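Local structure of malonyl-CoA-[acyl-carrier-protein] transacylase (Coxiella burnetii, 3TQE) at residues G157-P162 against S204-M209; N166-T171 against R260-I265. The protein probably catalyses transfer of the malonyl group from malonyl-CoA to the holo acyl carrier protein, giving malonyl-ACP and free CoA. All blocks are in the same frame, centred on the assembly; numbering follows the deposited sequence. Where two conformers were deposited one is given.

Interaction 1: residues G157-P162 against S204-M209; sequences GQVVQP and SHCPLM. With GLY (glycine), chain B.
Val159 to Pro162 and His205 to Leu208 run in almost exactly opposite directions, 178° apart end to end, yet no hydrogen bond joins them. The CA atoms of Gln161 and Cys206 stay 6.9 Å apart, and side chains fill the gap. Val159 does so with both branches. Its CG1, anti to the backbone N, rests 4.0 Å from SG of Cys206 and also meets the ring of Pro207, whereas CG2 slides alongside Leu208, 4.0 Å from CD2. Gln161 has CG between its own backbone N and carbonyl carbon (chi1 53°), which brings CG to 4.0 Å from CB of Cys206 and carries the extended remainder across to Pro207. There CD of Pro207 sits over the face of the Gln161 amide, almost equally far from its three atoms CD, OE1 and NE2, with OE1 the nearest at 3.4 Å. The sulfur of Cys206 also accepts from Leu208 N over 3.5 Å within the turn, and the backbone N of Met209, a selenomethionine, bonds to the carbonyl of Cys206. Within its sheet, strand 160-167 pairs with strand 170-174 (Gln161 with Ser174), and the Ser174 hydroxyl also bonds to the carbonyl of Ser204. At the far end of the loop the bound glycine meets Ser204 OG, in the conformer described, through its N at 3.2 Å, and this N lies at the edge of the His205 ring, in its plane; Arg121 holds the same ligand. His205 NE2 is hydrogen-bonded to Ser96 OG, and ND1 to the backbone carbonyl of Gln254. This is the arrangement of the Ser-His dyad of malonyl-CoA:ACP transacylases, with Ser96 and His205 the predicted active-site pair and the histidine loop packed against the small ferredoxin-like subdomain.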
ATOM      1  N   GLY A 157      13.634  16.665 -20.107  1.00 18.54           N
ATOM      2  CA  GLY A 157      12.744  17.746 -19.763  1.00 19.27           C
ATOM      3  C   GLY A 157      11.411  17.375 -19.154  1.00 19.16           C
ATOM      4  O   GLY A 157      10.697  18.237 -18.599  1.00 21.57           O
ATOM      5  N   GLN A 158      11.062  16.101 -19.274  1.00 17.16           N
ATOM      6  CA  GLN A 158       9.859  15.554 -18.684  1.00 16.90           C
ATOM      7  C   GLN A 158      10.200  14.936 -17.343  1.00 17.37           C
ATOM      8  O   GLN A 158      11.346  14.928 -16.914  1.00 18.27           O
ATOM      9  CB  GLN A 158       9.258  14.497 -19.617  1.00 16.64           C
ATOM     10  CG  GLN A 158       8.744  15.054 -20.931  1.00 16.61           C
ATOM     11  CD  GLN A 158       7.961  14.004 -21.676  1.00 15.69           C
ATOM     12  OE1 GLN A 158       8.547  13.034 -22.149  1.00 16.79           O
ATOM     13  NE2 GLN A 158       6.631  14.160 -21.742  1.00 15.62           N
ATOM     14  N   VAL A 159       9.172  14.438 -16.668  1.00 16.27           N
ATOM     15  CA  VAL A 159       9.332  13.771 -15.394  1.00 16.48           C
ATOM     16  C   VAL A 159       9.354  12.265 -15.602  1.00 15.22           C
ATOM     17  O   VAL A 159       8.467  11.696 -16.223  1.00 15.55           O
ATOM     18  CB  VAL A 159       8.156  14.097 -14.456  1.00 16.75           C
ATOM     19  CG1 VAL A 159       8.240  13.295 -13.165  1.00 16.93           C
ATOM     20  CG2 VAL A 159       8.135  15.558 -14.153  1.00 18.93           C
ATOM     21  N   VAL A 160      10.354  11.620 -15.046  1.00 15.23           N
ATOM     22  CA  VAL A 160      10.361  10.171 -14.928  1.00 14.97           C
ATOM     23  C   VAL A 160      11.336   9.820 -13.834  1.00 16.36           C
ATOM     24  O   VAL A 160      12.465  10.269 -13.832  1.00 16.73           O
ATOM     25  CB  VAL A 160      10.702   9.446 -16.246  1.00 14.98           C
ATOM     26  CG1 VAL A 160      12.034   9.940 -16.834  1.00 16.37           C
ATOM     27  CG2 VAL A 160      10.695   7.923 -16.066  1.00 16.36           C
ATOM     28  N   GLN A 161      10.874   9.057 -12.859  1.00 15.97           N
ATOM     29  CA  GLN A 161      11.723   8.704 -11.753  1.00 17.39           C
ATOM     30  C   GLN A 161      11.244   7.479 -11.038  1.00 16.53           C
ATOM     31  O   GLN A 161      10.108   7.091 -11.195  1.00 15.50           O
ATOM     32  CB  GLN A 161      11.816   9.840 -10.763  1.00 18.48           C
ATOM     33  CG  GLN A 161      10.546  10.393 -10.259  1.00 22.24           C
ATOM     34  CD  GLN A 161      10.800  11.746  -9.569  1.00 28.17           C
ATOM     35  OE1 GLN A 161      11.124  12.756 -10.220  1.00 34.15           O
ATOM     36  NE2 GLN A 161      10.671  11.762  -8.278  1.00 31.11           N
ATOM     37  N   PRO A 162      12.116   6.882 -10.217  1.00 17.61           N
ATOM     38  CA  PRO A 162      11.684   5.797  -9.358  1.00 17.77           C
ATOM     39  C   PRO A 162      10.530   6.234  -8.454  1.00 17.30           C
ATOM     40  O   PRO A 162      10.546   7.327  -7.908  1.00 18.75           O
ATOM     41  CB  PRO A 162      12.955   5.453  -8.567  1.00 18.35           C
ATOM     42  CG  PRO A 162      14.090   5.869  -9.477  1.00 19.63           C
ATOM     43  CD  PRO A 162      13.564   7.129 -10.099  1.00 18.91           C
ATOM     44  N   SER A 204       1.823   7.923  -9.913  1.00 17.12           N
ATOM     45  CA  SER A 204       1.933   8.203  -8.493  0.50 16.92           C
ATOM     46  C   SER A 204       3.385   8.279  -8.043  1.00 16.31           C
ATOM     47  O   SER A 204       4.291   7.830  -8.745  1.00 16.26           O
ATOM     48  CB  SER A 204       1.158   7.151  -7.698  0.50 17.20           C
ATOM     49  OG  SER A 204       1.587   5.845  -8.002  0.50 19.38           O
ATOM     50  N   HIS A 205       3.593   8.889  -6.883  1.00 15.77           N
ATOM     51  CA  HIS A 205       4.883   8.950  -6.239  1.00 16.28           C
ATOM     52  C   HIS A 205       5.917   9.630  -7.065  1.00 18.55           C
ATOM     53  O   HIS A 205       7.040   9.172  -7.133  1.00 20.18           O
ATOM     54  CB  HIS A 205       5.329   7.548  -5.842  1.00 16.66           C
ATOM     55  CG  HIS A 205       4.323   6.888  -4.994  1.00 15.92           C
ATOM     56  ND1 HIS A 205       3.974   7.391  -3.766  1.00 18.54           N
ATOM     57  CD2 HIS A 205       3.497   5.844  -5.222  1.00 19.16           C
ATOM     58  CE1 HIS A 205       2.996   6.656  -3.258  1.00 20.27           C
ATOM     59  NE2 HIS A 205       2.675   5.730  -4.136  1.00 21.35           N
ATOM     60  N   CYS A 206       5.511  10.737  -7.666  1.00 18.38           N
ATOM     61  CA  CYS A 206       6.414  11.585  -8.393  1.00 18.96           C
ATOM     62  C   CYS A 206       5.865  12.981  -8.366  1.00 18.07           C
ATOM     63  O   CYS A 206       4.737  13.192  -7.952  1.00 16.56           O
ATOM     64  CB  CYS A 206       6.624  11.067  -9.821  1.00 20.40           C
ATOM     65  SG  CYS A 206       5.370  11.443 -11.024  1.00 21.47           S
ATOM     66  N   PRO A 207       6.643  13.958  -8.821  1.00 18.42           N
ATOM     67  CA  PRO A 207       6.191  15.335  -8.726  1.00 18.28           C
ATOM     68  C   PRO A 207       4.934  15.676  -9.515  1.00 17.83           C
ATOM     69  O   PRO A 207       4.294  16.683  -9.230  1.00 17.77           O
ATOM     70  CB  PRO A 207       7.395  16.111  -9.263  1.00 20.10           C
ATOM     71  CG  PRO A 207       8.524  15.275  -8.918  1.00 20.66           C
ATOM     72  CD  PRO A 207       8.080  13.888  -9.119  1.00 18.94           C
ATOM     73  N   LEU A 208       4.530  14.837 -10.461  1.00 16.85           N
ATOM     74  CA  LEU A 208       3.262  15.080 -11.133  1.00 16.96           C
ATOM     75  C   LEU A 208       2.060  14.997 -10.215  1.00 16.25           C
ATOM     76  O   LEU A 208       0.993  15.476 -10.556  1.00 16.29           O
ATOM     77  CB  LEU A 208       3.061  14.123 -12.292  1.00 17.23           C
ATOM     78  CG  LEU A 208       4.115  14.252 -13.380  1.00 17.27           C
ATOM     79  CD1 LEU A 208       3.774  13.271 -14.464  1.00 19.06           C
ATOM     80  CD2 LEU A 208       4.172  15.688 -13.912  1.00 19.33           C
HETATM   81  N   MSE A 209       2.238  14.395  -9.042  1.00 14.05           N
HETATM   82  CA  MSE A 209       1.173  14.338  -8.074  1.00 14.25           C
HETATM   83  C   MSE A 209       1.080  15.592  -7.226  1.00 13.86           C
HETATM   84  O   MSE A 209       0.200  15.685  -6.381  1.00 14.27           O
HETATM   85  CB  MSE A 209       1.366  13.135  -7.172  1.00 14.12           C
HETATM   86  CG  MSE A 209       1.088  11.819  -7.786  1.00 16.89           C
HETATM   87 SE   MSE A 209      -0.730  11.569  -8.455  1.00 18.12          SE
HETATM   88  CE  MSE A 209      -0.365  11.921 -10.315  1.00 19.18           C
TER
HETATM   89  N   GLY B 314       0.915   3.366  -6.141  1.00 46.42           N
HETATM   90  CA  GLY B 314      -0.494   3.259  -5.641  1.00 45.67           C
HETATM   91  C   GLY B 314      -0.938   4.482  -4.860  1.00 45.14           C
HETATM   92  O   GLY B 314      -1.876   4.466  -4.037  1.00 43.80           O
HETATM   93  OXT GLY B 314      -0.343   5.534  -5.024  1.00 44.96           O

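Interaction 2: residues N166-T171 against R260-I265; sequences NSTDQT and RWVETI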
ATOM      1  N   ASN A 166      10.475  -1.545  -4.718  1.00 16.56           N
ATOM      2  CA  ASN A 166       9.671  -2.664  -4.239  1.00 17.92           C
ATOM      3  C   ASN A 166      10.452  -3.844  -3.757  1.00 19.81           C
ATOM      4  O   ASN A 166      10.118  -4.445  -2.730  1.00 20.51           O
ATOM      5  CB  ASN A 166       8.662  -3.109  -5.282  1.00 18.47           C
ATOM      6  CG  ASN A 166       7.482  -2.226  -5.319  1.00 18.45           C
ATOM      7  OD1 ASN A 166       7.257  -1.449  -4.387  1.00 19.19           O
ATOM      8  ND2 ASN A 166       6.706  -2.315  -6.374  1.00 21.85           N
ATOM      9  N   SER A 167      11.486  -4.191  -4.478  1.00 20.84           N
ATOM     10  CA  SER A 167      12.360  -5.245  -4.042  1.00 24.46           C
ATOM     11  C   SER A 167      13.713  -4.920  -4.600  1.00 26.02           C
ATOM     12  O   SER A 167      13.904  -3.955  -5.325  1.00 25.97           O
ATOM     13  CB  SER A 167      11.858  -6.596  -4.515  1.00 25.15           C
ATOM     14  OG  SER A 167      12.422  -6.900  -5.778  1.00 28.01           O
ATOM     15  N   THR A 168      14.694  -5.744  -4.293  1.00 29.33           N
ATOM     16  CA  THR A 168      16.037  -5.297  -4.538  1.00 30.56           C
ATOM     17  C   THR A 168      16.289  -5.038  -6.072  1.00 30.91           C
ATOM     18  O   THR A 168      16.907  -4.042  -6.489  1.00 31.63           O
ATOM     19  CB  THR A 168      16.980  -6.283  -3.811  1.00 32.37           C
ATOM     20  OG1 THR A 168      16.182  -7.211  -3.027  1.00 31.70           O
ATOM     21  CG2 THR A 168      17.878  -5.496  -2.844  1.00 33.82           C
ATOM     22  N   ASP A 169      15.701  -5.869  -6.897  1.00 29.44           N
ATOM     23  CA  ASP A 169      15.836  -5.674  -8.330  1.00 28.93           C
ATOM     24  C   ASP A 169      14.483  -5.439  -8.976  1.00 25.92           C
ATOM     25  O   ASP A 169      14.291  -5.784 -10.132  1.00 26.10           O
ATOM     26  CB  ASP A 169      16.570  -6.858  -8.956  1.00 30.67           C
ATOM     27  CG  ASP A 169      15.715  -8.124  -9.060  1.00 34.96           C
ATOM     28  OD1 ASP A 169      14.739  -8.291  -8.295  1.00 40.03           O
ATOM     29  OD2 ASP A 169      16.044  -8.975  -9.925  1.00 41.84           O
ATOM     30  N   GLN A 170      13.538  -4.843  -8.245  1.00 23.24           N
ATOM     31  CA  GLN A 170      12.221  -4.562  -8.790  0.50 22.83           C
ATOM     32  C   GLN A 170      11.843  -3.143  -8.403  1.00 21.61           C
ATOM     33  O   GLN A 170      11.666  -2.837  -7.217  1.00 20.32           O
ATOM     34  CB  GLN A 170      11.200  -5.555  -8.257  0.50 23.89           C
ATOM     35  CG  GLN A 170       9.798  -5.361  -8.762  0.50 26.72           C
ATOM     36  CD  GLN A 170       8.849  -6.455  -8.275  0.50 30.11           C
ATOM     37  OE1 GLN A 170       9.236  -7.613  -8.110  0.50 32.20           O
ATOM     38  NE2 GLN A 170       7.599  -6.088  -8.053  0.50 32.31           N
ATOM     39  N   THR A 171      11.728  -2.278  -9.390  1.00 20.01           N
ATOM     40  CA  THR A 171      11.440  -0.884  -9.133  1.00 19.73           C
ATOM     41  C   THR A 171      10.363  -0.484 -10.107  1.00 18.87           C
ATOM     42  O   THR A 171      10.430  -0.849 -11.265  1.00 20.75           O
ATOM     43  CB  THR A 171      12.708   0.004  -9.348  1.00 20.40           C
ATOM     44  OG1 THR A 171      13.747  -0.358  -8.417  1.00 24.50           O
ATOM     45  CG2 THR A 171      12.411   1.498  -9.196  1.00 22.22           C
ATOM     46  N   ARG A 260       9.508   3.670  -0.270  1.00 13.86           N
ATOM     47  CA  ARG A 260      10.760   3.014   0.045  1.00 13.78           C
ATOM     48  C   ARG A 260      10.488   1.681   0.710  1.00 13.56           C
ATOM     49  O   ARG A 260      10.801   1.471   1.884  1.00 13.68           O
ATOM     50  CB  ARG A 260      11.622   3.940   0.889  1.00 14.29           C
ATOM     51  CG  ARG A 260      11.982   5.176   0.119  1.00 15.90           C
ATOM     52  CD  ARG A 260      12.461   6.264   0.993  1.00 19.21           C
ATOM     53  NE  ARG A 260      13.746   5.954   1.582  1.00 19.24           N
ATOM     54  CZ  ARG A 260      14.397   6.765   2.420  1.00 23.19           C
ATOM     55  NH1 ARG A 260      13.876   7.922   2.804  1.00 23.30           N
ATOM     56  NH2 ARG A 260      15.575   6.415   2.883  1.00 24.29           N
ATOM     57  N   TRP A 261       9.910   0.773  -0.044  1.00 13.57           N
ATOM     58  CA  TRP A 261       9.483  -0.487   0.526  1.00 13.54           C
ATOM     59  C   TRP A 261      10.656  -1.392   0.886  1.00 13.78           C
ATOM     60  O   TRP A 261      10.687  -1.980   1.969  1.00 13.82           O
ATOM     61  CB  TRP A 261       8.510  -1.191  -0.395  1.00 14.24           C
ATOM     62  CG  TRP A 261       7.828  -2.325   0.233  1.00 13.30           C
ATOM     63  CD1 TRP A 261       7.997  -3.634  -0.034  1.00 15.25           C
ATOM     64  CD2 TRP A 261       6.872  -2.248   1.291  1.00 12.63           C
ATOM     65  NE1 TRP A 261       7.185  -4.389   0.773  1.00 15.12           N
ATOM     66  CE2 TRP A 261       6.502  -3.555   1.614  1.00 13.70           C
ATOM     67  CE3 TRP A 261       6.301  -1.198   2.001  1.00 14.76           C
ATOM     68  CZ2 TRP A 261       5.563  -3.836   2.600  1.00 13.32           C
ATOM     69  CZ3 TRP A 261       5.391  -1.488   2.994  1.00 14.30           C
ATOM     70  CH2 TRP A 261       5.027  -2.785   3.271  1.00 14.54           C
ATOM     71  N   VAL A 262      11.632  -1.504   0.015  1.00 14.24           N
ATOM     72  CA  VAL A 262      12.725  -2.394   0.337  0.50 14.48           C
ATOM     73  C   VAL A 262      13.444  -1.893   1.606  1.00 14.03           C
ATOM     74  O   VAL A 262      13.756  -2.707   2.471  1.00 15.26           O
ATOM     75  CB  VAL A 262      13.654  -2.648  -0.854  0.50 15.10           C
ATOM     76  CG1 VAL A 262      14.095  -1.344  -1.457  0.50 16.28           C
ATOM     77  CG2 VAL A 262      14.815  -3.564  -0.446  0.50 14.56           C
ATOM     78  N   GLU A 263      13.636  -0.592   1.764  1.00 13.70           N
ATOM     79  CA  GLU A 263      14.271  -0.092   2.972  1.00 14.28           C
ATOM     80  C   GLU A 263      13.399  -0.343   4.194  1.00 13.68           C
ATOM     81  O   GLU A 263      13.904  -0.581   5.284  1.00 14.45           O
ATOM     82  CB  GLU A 263      14.567   1.396   2.855  1.00 16.20           C
ATOM     83  CG  GLU A 263      15.719   1.699   1.979  1.00 18.01           C
ATOM     84  CD  GLU A 263      15.766   3.156   1.600  1.00 20.62           C
ATOM     85  OE1 GLU A 263      14.961   3.566   0.724  1.00 22.39           O
ATOM     86  OE2 GLU A 263      16.599   3.883   2.179  1.00 27.28           O
ATOM     87  N   THR A 264      12.094  -0.255   4.026  1.00 12.04           N
ATOM     88  CA  THR A 264      11.163  -0.541   5.126  1.00 12.28           C
ATOM     89  C   THR A 264      11.309  -1.983   5.584  1.00 12.69           C
ATOM     90  O   THR A 264      11.414  -2.247   6.788  1.00 12.84           O
ATOM     91  CB  THR A 264       9.726  -0.271   4.708  1.00 12.53           C
ATOM     92  OG1 THR A 264       9.603   1.123   4.435  1.00 13.75           O
ATOM     93  CG2 THR A 264       8.755  -0.678   5.788  1.00 14.10           C
ATOM     94  N   ILE A 265      11.329  -2.911   4.647  1.00 12.31           N
ATOM     95  CA  ILE A 265      11.439  -4.318   5.001  1.00 13.07           C
ATOM     96  C   ILE A 265      12.802  -4.578   5.623  1.00 13.99           C
ATOM     97  O   ILE A 265      12.900  -5.299   6.613  1.00 14.11           O
ATOM     98  CB  ILE A 265      11.182  -5.215   3.800  1.00 13.39           C
ATOM     99  CG1 ILE A 265       9.756  -5.021   3.280  1.00 14.66           C
ATOM    100  CG2 ILE A 265      11.482  -6.660   4.110  1.00 14.70           C
ATOM    101  CD1 ILE A 265       8.649  -5.209   4.288  1.00 14.11           C
TER
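The indole of Trp261 meets the carbonyl oxygen of Asn166 at its edge, in the ring plane, with O 3.5 Å from CD1. One face carries Ile265 CD1 from the next turn of the helix, 3.5 Å above the plane and shifted toward the rim. The ring of His95 also meets the indole, at an oblique angle. With CG anti to its backbone N (chi1 -168°), Trp261 turns CD1 toward Asn166 O. The amide of Asn166 stands nearly perpendicular to the indole, 87° between planes, and crosses the tryptophan with OD1 4.2 Å from CB; that oxygen is taken up by a hydrogen bond from His95 NE2. The Asn166 carbonyl, by contrast, is buried without a hydrogen-bonding partner, and the ring edge is what it faces. Farther along, the contact is purely apolar: Val262 CB lies 4.3 Å from CA of Ser167, and in the conformer described its CG2 is equally far from the methyl CG2 of Thr168. The hairpin end they press on is shaped by a classic beta bulge, in which Gln170 O accepts from Asn166 N and Ser167 N, and by a type I turn from Ser167 to Gln170. On the helix side, Arg260 grips Glu263 side-on with two nitrogens, NE to OE1 at 2.8 Å and NH2 to OE2, both oxygens lying in the guanidinium plane but met from above the carboxylate plane. Arg260, at the N-cap position, also gives its carbonyl to Thr264 N and OG1, which approach from opposite faces. The start of helix 261-270 abuts the hairpin of strands 160-167 and 170-174: Val262 bonds by its backbone to Leu165, helix 284-292 covers Asn166 and Ile265, and Trp261 and Thr264 pack on Ala93 of strand 91-94.

Interactions 1 and 2 use the two ends of strand 160-167, about 18 Å apart centre to centre, and touch where Pro162 CB packs 4.0 Å from Thr171 CG2 on the adjoining strand. Each joins the small mixed sheet to a different element of the large subdomain: the loop leading to helix 210-220 in interaction 1, the start of helix 261-270 in interaction 2. Interaction 1 contributes the predicted catalytic His205, whose side chain is about 3 Å from that of Ser96. Interaction 2 lies in the second shell: by side chain, Trp261 stays about 8 Å from Ser96, and Asn166 about 8 Å from both His205 and the bound glycine. Its partner His95 directly precedes Ser96.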